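PDB 6Z3U: RING-type domain-containing protein from Chaetomium thermophilum, which probably activates the cyclin-dependent kinase of the CAK complex, here as a C-terminal MAT1-like piece bound to both the kinase and the cyclin. Local coordinates for residues 11-14 and 15-18; 26-29 and 30-33; 32-35 and 36-40; 50-53 and 54-58; 60-63 and 64-68. One frame throughout, in Å; residues are numbered along the deposited sequence.

Interaction 1: residues 11-14 and 15-18; sequences FVPS and RYRV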
# COMPACT_ATOMS: atom_id res chain seq x y z
N PHE C 11 -7.52 -5.30 -17.07
CA PHE C 11 -7.74 -3.86 -17.02
C PHE C 11 -7.39 -3.25 -18.37
O PHE C 11 -6.24 -3.33 -18.82
CB PHE C 11 -6.91 -3.22 -15.92
CG PHE C 11 -6.88 -1.72 -15.98
CD1 PHE C 11 -8.00 -0.98 -15.64
CD2 PHE C 11 -5.74 -1.05 -16.40
CE1 PHE C 11 -7.98 0.40 -15.71
CE2 PHE C 11 -5.72 0.33 -16.47
CZ PHE C 11 -6.84 1.06 -16.12
N VAL C 12 -8.39 -2.66 -19.02
CA VAL C 12 -8.19 -1.98 -20.31
C VAL C 12 -8.62 -0.53 -20.15
O VAL C 12 -9.82 -0.25 -20.08
CB VAL C 12 -8.98 -2.68 -21.43
CG1 VAL C 12 -8.22 -3.90 -21.92
CG2 VAL C 12 -10.37 -3.08 -20.95
N PRO C 13 -7.69 0.42 -20.10
CA PRO C 13 -8.08 1.82 -19.90
C PRO C 13 -9.00 2.31 -21.01
O PRO C 13 -8.93 1.86 -22.15
CB PRO C 13 -6.75 2.58 -19.90
CG PRO C 13 -5.80 1.68 -20.62
CD PRO C 13 -6.23 0.29 -20.29
N SER C 14 -9.87 3.25 -20.65
CA SER C 14 -10.90 3.75 -21.55
C SER C 14 -10.54 5.09 -22.18
O SER C 14 -10.71 5.27 -23.39
CB SER C 14 -12.24 3.87 -20.80
OG SER C 14 -12.64 2.63 -20.26
N ARG C 15 -10.05 6.04 -21.38
CA ARG C 15 -9.81 7.40 -21.85
C ARG C 15 -8.36 7.67 -22.19
O ARG C 15 -8.03 8.78 -22.62
CB ARG C 15 -10.27 8.40 -20.79
CG ARG C 15 -11.71 8.24 -20.35
CD ARG C 15 -12.27 9.52 -19.76
NE ARG C 15 -13.59 9.32 -19.18
CZ ARG C 15 -13.81 8.82 -17.96
NH1 ARG C 15 -12.79 8.48 -17.19
NH2 ARG C 15 -15.05 8.67 -17.52
N TYR C 16 -7.47 6.69 -22.01
CA TYR C 16 -6.06 6.90 -22.30
C TYR C 16 -5.44 5.61 -22.79
O TYR C 16 -6.01 4.52 -22.65
CB TYR C 16 -5.31 7.42 -21.06
CG TYR C 16 -5.09 6.37 -19.98
CD1 TYR C 16 -6.04 6.15 -19.00
CD2 TYR C 16 -3.93 5.62 -19.95
CE1 TYR C 16 -5.85 5.21 -18.01
CE2 TYR C 16 -3.72 4.67 -18.96
CZ TYR C 16 -4.68 4.47 -18.00
OH TYR C 16 -4.48 3.53 -17.02
N ARG C 17 -4.25 5.75 -23.38
CA ARG C 17 -3.49 4.62 -23.91
C ARG C 17 -2.01 4.88 -23.69
O ARG C 17 -1.50 5.95 -24.01
CB ARG C 17 -3.80 4.41 -25.39
CG ARG C 17 -3.57 5.64 -26.26
CD ARG C 17 -4.18 5.47 -27.64
NE ARG C 17 -3.91 6.60 -28.52
CZ ARG C 17 -4.69 7.68 -28.61
NH1 ARG C 17 -5.78 7.79 -27.86
NH2 ARG C 17 -4.37 8.67 -29.44
N VAL C 18 -1.32 3.88 -23.13
CA VAL C 18 0.10 3.98 -22.82
C VAL C 18 0.87 3.52 -24.05
O VAL C 18 1.00 2.32 -24.30
CB VAL C 18 0.47 3.16 -21.58
CG1 VAL C 18 1.98 3.16 -21.36
CG2 VAL C 18 -0.25 3.70 -20.35

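Interaction 2: residues 26-29 and 30-33; sequences SLDK and YRID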
# COMPACT_ATOMS: atom_id res chain seq x y z
N SER C 26 13.22 13.72 -17.07
CA SER C 26 13.68 13.31 -15.76
C SER C 26 14.01 11.82 -15.73
O SER C 26 14.85 11.38 -14.92
CB SER C 26 12.63 13.64 -14.70
OG SER C 26 11.45 12.87 -14.88
N LEU C 27 13.37 11.02 -16.59
CA LEU C 27 13.68 9.60 -16.65
C LEU C 27 15.02 9.34 -17.32
O LEU C 27 15.72 8.38 -16.97
CB LEU C 27 12.58 8.85 -17.40
CG LEU C 27 11.24 8.66 -16.69
CD1 LEU C 27 10.27 7.93 -17.60
CD2 LEU C 27 11.42 7.91 -15.39
N ASP C 28 15.40 10.18 -18.29
CA ASP C 28 16.61 9.95 -19.06
C ASP C 28 17.82 9.71 -18.17
O ASP C 28 18.70 8.91 -18.52
CB ASP C 28 16.87 11.14 -19.99
CG ASP C 28 15.72 11.37 -20.96
OD1 ASP C 28 14.84 10.49 -21.07
OD2 ASP C 28 15.71 12.44 -21.62
N LYS C 29 17.89 10.37 -17.01
CA LYS C 29 19.05 10.21 -16.14
C LYS C 29 19.18 8.76 -15.67
O LYS C 29 20.30 8.23 -15.59
CB LYS C 29 18.97 11.13 -14.93
CG LYS C 29 18.05 12.34 -15.05
CD LYS C 29 18.23 13.30 -13.88
CE LYS C 29 17.79 12.70 -12.55
NZ LYS C 29 16.31 12.65 -12.40
N TYR C 30 18.06 8.12 -15.37
CA TYR C 30 18.06 6.78 -14.81
C TYR C 30 18.14 5.68 -15.86
O TYR C 30 18.75 4.64 -15.62
CB TYR C 30 16.81 6.57 -13.94
CG TYR C 30 16.69 7.58 -12.82
CD1 TYR C 30 17.40 7.42 -11.64
CD2 TYR C 30 15.86 8.68 -12.94
CE1 TYR C 30 17.30 8.34 -10.61
CE2 TYR C 30 15.74 9.61 -11.91
CZ TYR C 30 16.46 9.43 -10.75
OH TYR C 30 16.36 10.34 -9.72
N ARG C 31 17.53 5.90 -17.04
CA ARG C 31 17.57 4.88 -18.08
C ARG C 31 19.00 4.48 -18.42
O ARG C 31 19.25 3.34 -18.82
CB ARG C 31 16.86 5.39 -19.34
CG ARG C 31 15.44 5.87 -19.10
CD ARG C 31 14.71 6.12 -20.42
NE ARG C 31 13.77 5.05 -20.73
CZ ARG C 31 12.45 5.12 -20.62
NH1 ARG C 31 11.86 6.24 -20.19
NH2 ARG C 31 11.70 4.07 -20.93
N ILE C 32 19.96 5.40 -18.25
CA ILE C 32 21.36 5.11 -18.51
C ILE C 32 22.13 4.84 -17.22
O ILE C 32 23.36 4.72 -17.25
CB ILE C 32 22.03 6.25 -19.31
CG1 ILE C 32 21.82 7.60 -18.61
CG2 ILE C 32 21.49 6.29 -20.73
CD1 ILE C 32 22.40 8.77 -19.37
N ASP C 33 21.45 4.75 -16.09
CA ASP C 33 22.10 4.35 -14.85
C ASP C 33 22.36 2.85 -14.89
O ASP C 33 21.44 2.05 -15.11
CB ASP C 33 21.24 4.71 -13.64
CG ASP C 33 21.89 4.32 -12.33
OD1 ASP C 33 23.09 3.97 -12.34
OD2 ASP C 33 21.20 4.37 -11.29

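Interaction 3: residues 32-35 and 36-40; sequences IDQQ and HITGG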
# COMPACT_ATOMS: atom_id res chain seq x y z
N ILE C 32 19.96 5.40 -18.25
CA ILE C 32 21.36 5.11 -18.51
C ILE C 32 22.13 4.84 -17.22
O ILE C 32 23.36 4.72 -17.25
CB ILE C 32 22.03 6.25 -19.31
CG1 ILE C 32 21.82 7.60 -18.61
CG2 ILE C 32 21.49 6.29 -20.73
CD1 ILE C 32 22.40 8.77 -19.37
N ASP C 33 21.45 4.75 -16.09
CA ASP C 33 22.10 4.35 -14.85
C ASP C 33 22.36 2.85 -14.89
O ASP C 33 21.44 2.05 -15.11
CB ASP C 33 21.24 4.71 -13.64
CG ASP C 33 21.89 4.32 -12.33
OD1 ASP C 33 23.09 3.97 -12.34
OD2 ASP C 33 21.20 4.37 -11.29
N GLN C 34 23.62 2.46 -14.69
CA GLN C 34 23.98 1.05 -14.77
C GLN C 34 23.13 0.20 -13.82
O GLN C 34 22.68 -0.88 -14.18
CB GLN C 34 25.47 0.87 -14.46
CG GLN C 34 26.01 -0.50 -14.83
CD GLN C 34 26.00 -0.75 -16.33
OE1 GLN C 34 25.37 -1.69 -16.81
NE2 GLN C 34 26.69 0.10 -17.08
N GLN C 35 22.90 0.70 -12.60
CA GLN C 35 22.19 -0.10 -11.61
C GLN C 35 20.73 -0.30 -11.99
O GLN C 35 20.15 -1.35 -11.68
CB GLN C 35 22.29 0.55 -10.23
CG GLN C 35 22.94 -0.34 -9.18
CD GLN C 35 24.40 -0.64 -9.48
OE1 GLN C 35 24.83 -1.79 -9.45
NE2 GLN C 35 25.18 0.41 -9.74
N HIS C 36 20.12 0.68 -12.66
CA HIS C 36 18.71 0.54 -13.02
C HIS C 36 18.52 -0.45 -14.16
O HIS C 36 17.58 -1.26 -14.14
CB HIS C 36 18.13 1.90 -13.41
CG HIS C 36 17.82 2.78 -12.24
ND1 HIS C 36 18.79 3.32 -11.43
CD2 HIS C 36 16.64 3.21 -11.75
CE1 HIS C 36 18.23 4.05 -10.49
NE2 HIS C 36 16.92 4.00 -10.66
N ILE C 37 19.38 -0.39 -15.17
CA ILE C 37 19.24 -1.29 -16.31
C ILE C 37 19.68 -2.70 -15.94
O ILE C 37 18.92 -3.67 -16.08
CB ILE C 37 20.02 -0.75 -17.53
CG1 ILE C 37 21.50 -0.56 -17.20
CG2 ILE C 37 19.40 0.57 -17.99
CD1 ILE C 37 22.23 0.38 -18.14
N THR C 38 20.91 -2.85 -15.43
CA THR C 38 21.42 -4.17 -15.11
C THR C 38 20.65 -4.82 -13.96
O THR C 38 20.72 -6.04 -13.80
CB THR C 38 22.91 -4.09 -14.75
OG1 THR C 38 23.53 -5.36 -14.99
CG2 THR C 38 23.09 -3.72 -13.29
N GLY C 39 19.92 -4.03 -13.17
CA GLY C 39 19.14 -4.56 -12.07
C GLY C 39 17.71 -4.91 -12.42
O GLY C 39 17.02 -5.55 -11.62
N GLY C 40 17.24 -4.49 -13.59
CA GLY C 40 15.91 -4.85 -14.04
C GLY C 40 14.81 -3.90 -13.63
O GLY C 40 13.66 -4.34 -13.47

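Interaction 4: residues 50-53 and 54-58; sequences AMFE and AFAGL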
# COMPACT_ATOMS: atom_id res chain seq x y z
N ALA C 50 1.96 6.15 -13.78
CA ALA C 50 1.61 7.56 -13.80
C ALA C 50 0.36 7.81 -14.62
O ALA C 50 -0.55 8.53 -14.18
CB ALA C 50 2.78 8.38 -14.35
N MET C 51 0.28 7.22 -15.82
CA MET C 51 -0.86 7.46 -16.69
C MET C 51 -2.17 7.00 -16.05
O MET C 51 -3.20 7.66 -16.18
CB MET C 51 -0.64 6.75 -18.03
CG MET C 51 0.48 7.35 -18.87
SD MET C 51 0.08 8.99 -19.50
CE MET C 51 -0.92 8.57 -20.92
N PHE C 52 -2.14 5.86 -15.35
CA PHE C 52 -3.34 5.40 -14.67
C PHE C 52 -3.80 6.41 -13.63
O PHE C 52 -4.96 6.83 -13.62
CB PHE C 52 -3.08 4.04 -14.02
CG PHE C 52 -4.23 3.52 -13.21
CD1 PHE C 52 -5.32 2.94 -13.82
CD2 PHE C 52 -4.22 3.62 -11.82
CE1 PHE C 52 -6.38 2.46 -13.08
CE2 PHE C 52 -5.28 3.14 -11.07
CZ PHE C 52 -6.36 2.56 -11.70
N GLU C 53 -2.89 6.81 -12.74
CA GLU C 53 -3.26 7.74 -11.68
C GLU C 53 -3.67 9.10 -12.24
O GLU C 53 -4.45 9.82 -11.61
CB GLU C 53 -2.10 7.88 -10.69
CG GLU C 53 -1.78 6.58 -9.97
CD GLU C 53 -0.53 6.67 -9.10
OE1 GLU C 53 0.02 7.78 -8.97
OE2 GLU C 53 -0.10 5.63 -8.57
N ALA C 54 -3.16 9.46 -13.42
CA ALA C 54 -3.52 10.74 -14.02
C ALA C 54 -4.96 10.74 -14.53
O ALA C 54 -5.59 11.80 -14.61
CB ALA C 54 -2.57 11.07 -15.17
N PHE C 55 -5.50 9.56 -14.87
CA PHE C 55 -6.86 9.45 -15.38
C PHE C 55 -7.78 8.66 -14.46
O PHE C 55 -9.00 8.69 -14.68
CB PHE C 55 -6.86 8.79 -16.77
CG PHE C 55 -6.29 9.66 -17.85
CD1 PHE C 55 -4.93 9.69 -18.10
CD2 PHE C 55 -7.12 10.45 -18.63
CE1 PHE C 55 -4.40 10.49 -19.10
CE2 PHE C 55 -6.61 11.25 -19.63
CZ PHE C 55 -5.25 11.27 -19.87
N ALA C 56 -7.26 7.98 -13.45
CA ALA C 56 -8.10 7.16 -12.58
C ALA C 56 -9.07 8.04 -11.81
O ALA C 56 -8.66 8.88 -11.00
CB ALA C 56 -7.23 6.36 -11.62
N GLY C 57 -10.36 7.85 -12.07
CA GLY C 57 -11.38 8.63 -11.40
C GLY C 57 -11.55 10.03 -11.94
O GLY C 57 -11.94 10.94 -11.19
N LEU C 58 -11.29 10.24 -13.23
CA LEU C 58 -11.46 11.57 -13.80
C LEU C 58 -12.93 11.98 -13.81
O LEU C 58 -13.26 13.15 -13.61
CB LEU C 58 -10.88 11.61 -15.22
CG LEU C 58 -10.20 12.92 -15.64
CD1 LEU C 58 -9.90 12.91 -17.13
CD2 LEU C 58 -11.04 14.13 -15.27

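Interaction 5: residues 60-63 and 64-68; sequences VFIE and DEKEA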
# COMPACT_ATOMS: atom_id res chain seq x y z
N VAL C 60 -15.16 10.62 -11.69
CA VAL C 60 -15.69 10.22 -10.39
C VAL C 60 -16.04 11.51 -9.65
O VAL C 60 -15.16 12.21 -9.16
CB VAL C 60 -14.69 9.36 -9.61
CG1 VAL C 60 -15.11 9.25 -8.15
CG2 VAL C 60 -14.59 7.98 -10.24
N PHE C 61 -17.33 11.82 -9.59
CA PHE C 61 -17.81 13.04 -8.95
C PHE C 61 -18.18 12.69 -7.51
O PHE C 61 -19.27 12.19 -7.23
CB PHE C 61 -19.00 13.61 -9.72
CG PHE C 61 -18.74 13.76 -11.19
CD1 PHE C 61 -17.67 14.52 -11.64
CD2 PHE C 61 -19.54 13.13 -12.12
CE1 PHE C 61 -17.42 14.66 -13.00
CE2 PHE C 61 -19.30 13.26 -13.48
CZ PHE C 61 -18.24 14.02 -13.92
N ILE C 62 -17.25 12.96 -6.58
CA ILE C 62 -17.41 12.48 -5.21
C ILE C 62 -18.64 13.10 -4.56
O ILE C 62 -19.44 12.40 -3.92
CB ILE C 62 -16.13 12.77 -4.40
CG1 ILE C 62 -15.01 11.82 -4.84
CG2 ILE C 62 -16.41 12.67 -2.91
CD1 ILE C 62 -13.66 12.09 -4.20
N GLU C 63 -18.81 14.41 -4.73
CA GLU C 63 -19.91 15.10 -4.05
C GLU C 63 -21.26 14.56 -4.51
O GLU C 63 -22.10 14.17 -3.69
CB GLU C 63 -19.82 16.60 -4.30
CG GLU C 63 -20.99 17.40 -3.74
CD GLU C 63 -20.72 18.89 -3.72
OE1 GLU C 63 -21.63 19.65 -3.32
OE2 GLU C 63 -19.60 19.31 -4.10
N ASP C 64 -21.49 14.53 -5.83
CA ASP C 64 -22.78 14.09 -6.35
C ASP C 64 -23.02 12.61 -6.06
O ASP C 64 -24.14 12.22 -5.71
CB ASP C 64 -22.86 14.37 -7.84
CG ASP C 64 -22.74 15.85 -8.16
OD1 ASP C 64 -23.50 16.65 -7.57
OD2 ASP C 64 -21.90 16.21 -9.01
N GLU C 65 -21.99 11.78 -6.22
CA GLU C 65 -22.17 10.34 -6.03
C GLU C 65 -22.50 10.00 -4.59
O GLU C 65 -23.35 9.14 -4.33
CB GLU C 65 -20.91 9.60 -6.49
CG GLU C 65 -20.67 9.67 -8.00
CD GLU C 65 -19.33 9.07 -8.41
OE1 GLU C 65 -18.82 9.44 -9.49
OE2 GLU C 65 -18.80 8.23 -7.66
N LYS C 66 -21.84 10.65 -3.63
CA LYS C 66 -22.04 10.31 -2.22
C LYS C 66 -23.35 10.85 -1.68
O LYS C 66 -23.97 10.22 -0.82
CB LYS C 66 -20.87 10.83 -1.38
CG LYS C 66 -19.57 10.06 -1.59
CD LYS C 66 -19.67 8.63 -1.06
CE LYS C 66 -18.39 7.85 -1.29
NZ LYS C 66 -18.53 6.43 -0.84
N GLU C 67 -23.79 12.02 -2.15
CA GLU C 67 -25.07 12.58 -1.72
C GLU C 67 -26.25 11.83 -2.31
O GLU C 67 -27.35 11.90 -1.76
CB GLU C 67 -25.15 14.06 -2.09
CG GLU C 67 -24.32 14.98 -1.21
CD GLU C 67 -24.97 15.27 0.13
OE1 GLU C 67 -26.22 15.28 0.20
OE2 GLU C 67 -24.23 15.48 1.12
N ALA C 68 -26.05 11.11 -3.42
CA ALA C 68 -27.12 10.35 -4.05
C ALA C 68 -27.45 9.06 -3.30
O ALA C 68 -28.49 8.45 -3.59
CB ALA C 68 -26.75 10.01 -5.49

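Interaction 1: residues 11-14 and 15-18
P13 lies on one face of the Y16 ring, the two side chains crossing at about a right angle where the chain reverses through S14 and R15. The CH-pi contact is made by CB: P13 CB stands 3.5 Å from the centroid of the Y16 ring and 20° off its normal, displaced toward the CE1-CZ bond. P13 CG follows at 4.0 Å from Y16 CZ. The ring can turn back over the proline because Y16 CG sits between its own backbone N and carbonyl carbon (chi1 73°). The second contact is at an edge: Y16 OH lies near the plane of the F11 ring, 3.5 Å from both F11 CE2 and F11 CZ, and again the side chains cross steeply. No backbone bond closes the turn within 11-18, and several of its polar groups, at V12, S14 and R15, bond to the cyclin subunit. There R15 NH1 forms a salt bridge with D9, S14 OG bonds to the backbone N of S7 and S14 N to the carboxylate of E8, all of the cyclin chain. Replacing Y16 by an alanine would probably leave P13 CB without its aromatic face and open a gap between F11 and helix 43-55, where the ring also packs on M51, F52 and F55. The arrangement is an irregular, loop-type bend with a proline-aromatic CH-pi contact, F11 and Y16 packed against helix 43-55 while the bend is held by the cyclin.

Interaction 2: residues 26-29 and 30-33
L27 and R31 meet one turn apart on helix 25-31, through their side chains and through a backbone bond. The leucine methyl CD1 lies 3.5 Å from R31 NH1, obliquely to the guanidinium, because the arginine chain bends at chi3 (103°) and folds back along the helix. K29 and Y30 run side by side and point the same way, the lysine CE 3.8 Å from Y30 CE2. I32 CG1 rests against D28 O and K29 O, 3.4 Å from each. The backbone bonds mark this as a short, loosely bonded helix in which 3-10 and alpha spacing mix: L27 O accepts both Y30 N, three residues on, and R31 N, four residues on. The first donor, at 2.8 Å from Y30 N to L27 O, comes in above the carbonyl plane, whereas R31 N approaches L27 O almost end-on. A further three-residue bond, D33 N to Y30 O at 2.7 Å, carries the chain out of the helix. One side chain also grips the backbone: K29 NZ donates to S26 O at 3.2 Å, in the carbonyl plane and on a lone pair, which ties the ammonium beside the tyrosine ring. The charged ends of D28 and R31 stay apart, D28 OD1 5.3 Å from R31 NH1. L27 also packs on F43 and Y46 of helix 43-55 and on P248 of the kinase chain, and Y30 reaches G249 of that chain.

Interaction 3: residues 32-35 and 36-40
H36 and D33 face each other across the first turn of helix 34-39, and the histidine side chain explains most of the contact. Its CB lies 3.7 Å from D33 O, and CG stands anti to the histidine's carbonyl carbon (chi1 -78°), which turns the ring back toward the start of the helix. ND1 is the gripping atom: it donates to D33 OD2 at 2.6 Å, arriving 40° out of the carboxylate plane, with the two planes 46° apart. CE1 follows behind it, near the same oxygen. At the tip, NE2 bonds to the backbone N of G249 of the kinase chain, while the ring stacks on H272 of that subunit and meets Y41 edge-to-face. D33 is the N-cap of this helix, its other oxygen, OD1, taking a weak bond from Q35 N. The backbone beneath is alpha-helical: I37 N reaches D33 O at 3.2 Å and T38 N reaches Q34 O at 2.9 Å. I37 CG1 lies against both carbonyl oxygens, 3.3 Å from each of D33 O and Q34 O. The helix closes in a Schellman motif at G40, whose N bonds to I37 O and weakly to H36 O. Within the last turn, T38 OG1 bonds to the backbone O of P321 of the kinase chain. Since ND1 donates its N-H to the carboxylate and NE2 faces a peptide N-H, H36 is probably neutral with its hydrogen on ND1, and D33 would fix both its tautomer and its rotation against the kinase.

Interaction 4: residues 50-53 and 54-58
The packing of A56 on F52 is a buried contact at the C-terminal end of helix 43-55, where the last helical turn runs into a type II beta turn from F55 to L58. G57 takes positive phi in that turn, as suits a glycine there, and L58 N bonds to F55 O at 3.1 Å. A56, the first residue to leave helical geometry, points its methyl group back at the preceding turn: its CB lies over one face of the F52 ring, 3.9 Å from the centroid and 16° off the normal, a CH-pi contact set toward the rim. F52 CG is anti to the backbone N (chi1 176°), and this places the ring beside the exiting chain. Below it, F52 O holds the helix end with two donors of unlike approach: A56 N at 2.6 Å comes in almost end-on, whereas F55 N at 3.1 Å lies 61° out of the carbonyl plane. A54 N bonds to A50 O in the ordinary alpha manner. The far ends belong to the cyclin interface: F52 makes a cation-pi contact with R11 of the cyclin chain, while E53 salt-bridges R49 of its own helix and R190 of the cyclin chain. On the other flank M51 CE comes to 4.4 Å from F55 CE1, and M51 O sits at the edge of the F55 ring, in its plane, 3.3 Å from F55 CD1.

Interaction 5: residues 60-63 and 64-68
E65 and F61 bind each other at the start of helix 62-67, where F61 is the N-cap residue and the glutamate one turn on folds back to its N-H. F61 N donates to E65 OE1 at 2.8 Å, meeting it from above the carboxylate plane (59° out of it), and E65 N donates in return to F61 O at 2.9 Å, so side chain and backbone close a two-bond pair. The glutamate chain gets there extended beyond CG, its CG passing 3.0 Å from F61 O, and V60 CG1 packs crosswise, 3.9 Å from either carboxylate oxygen of E65. The other oxygen, E65 OE2, is taken by the cyclin chain, through R13 NE and Y18 OH. An alanine in place of E65 is likely to leave F61 N without its carboxylate acceptor and the cyclin's R13 without its counter-charge. Further along, K66 N satisfies I62 O at 3.0 Å and E67 N satisfies E63 O at 3.1 Å, both tilted somewhat from the carbonyl plane. Around the helix two more acidic side chains find cyclin partners: D64 OD2 a salt bridge with K317 and E67 OE2 a bond to S24, both of the cyclin chain. V60 O accepts from Q238 NE2 of the same subunit, and D64 OD2 passes 4.0 Å from F61 CB.

The five contacts follow one another along an elongated chain without strands, and they divide largely by partner. Interactions 1 and 4 touch, their centres about 9 Å apart: Y16 OH lies 3.2 Å from F52 CA, and F11 CZ lies 3.3 Å from F52 CD1. Interaction 5 continues from interaction 4 along the chain, about 18 Å away between centres, and all three face the cyclin subunit. Interactions 2 and 3 share I32 and D33, so D33 both ends the turn after helix 25-31 and caps helix 34-39; this pair meets mainly the kinase. Interactions 3 and 5 are about 44 Å apart between centres; the chain contacts the kinase around the former and the cyclin around the latter, consistent with a bridging role.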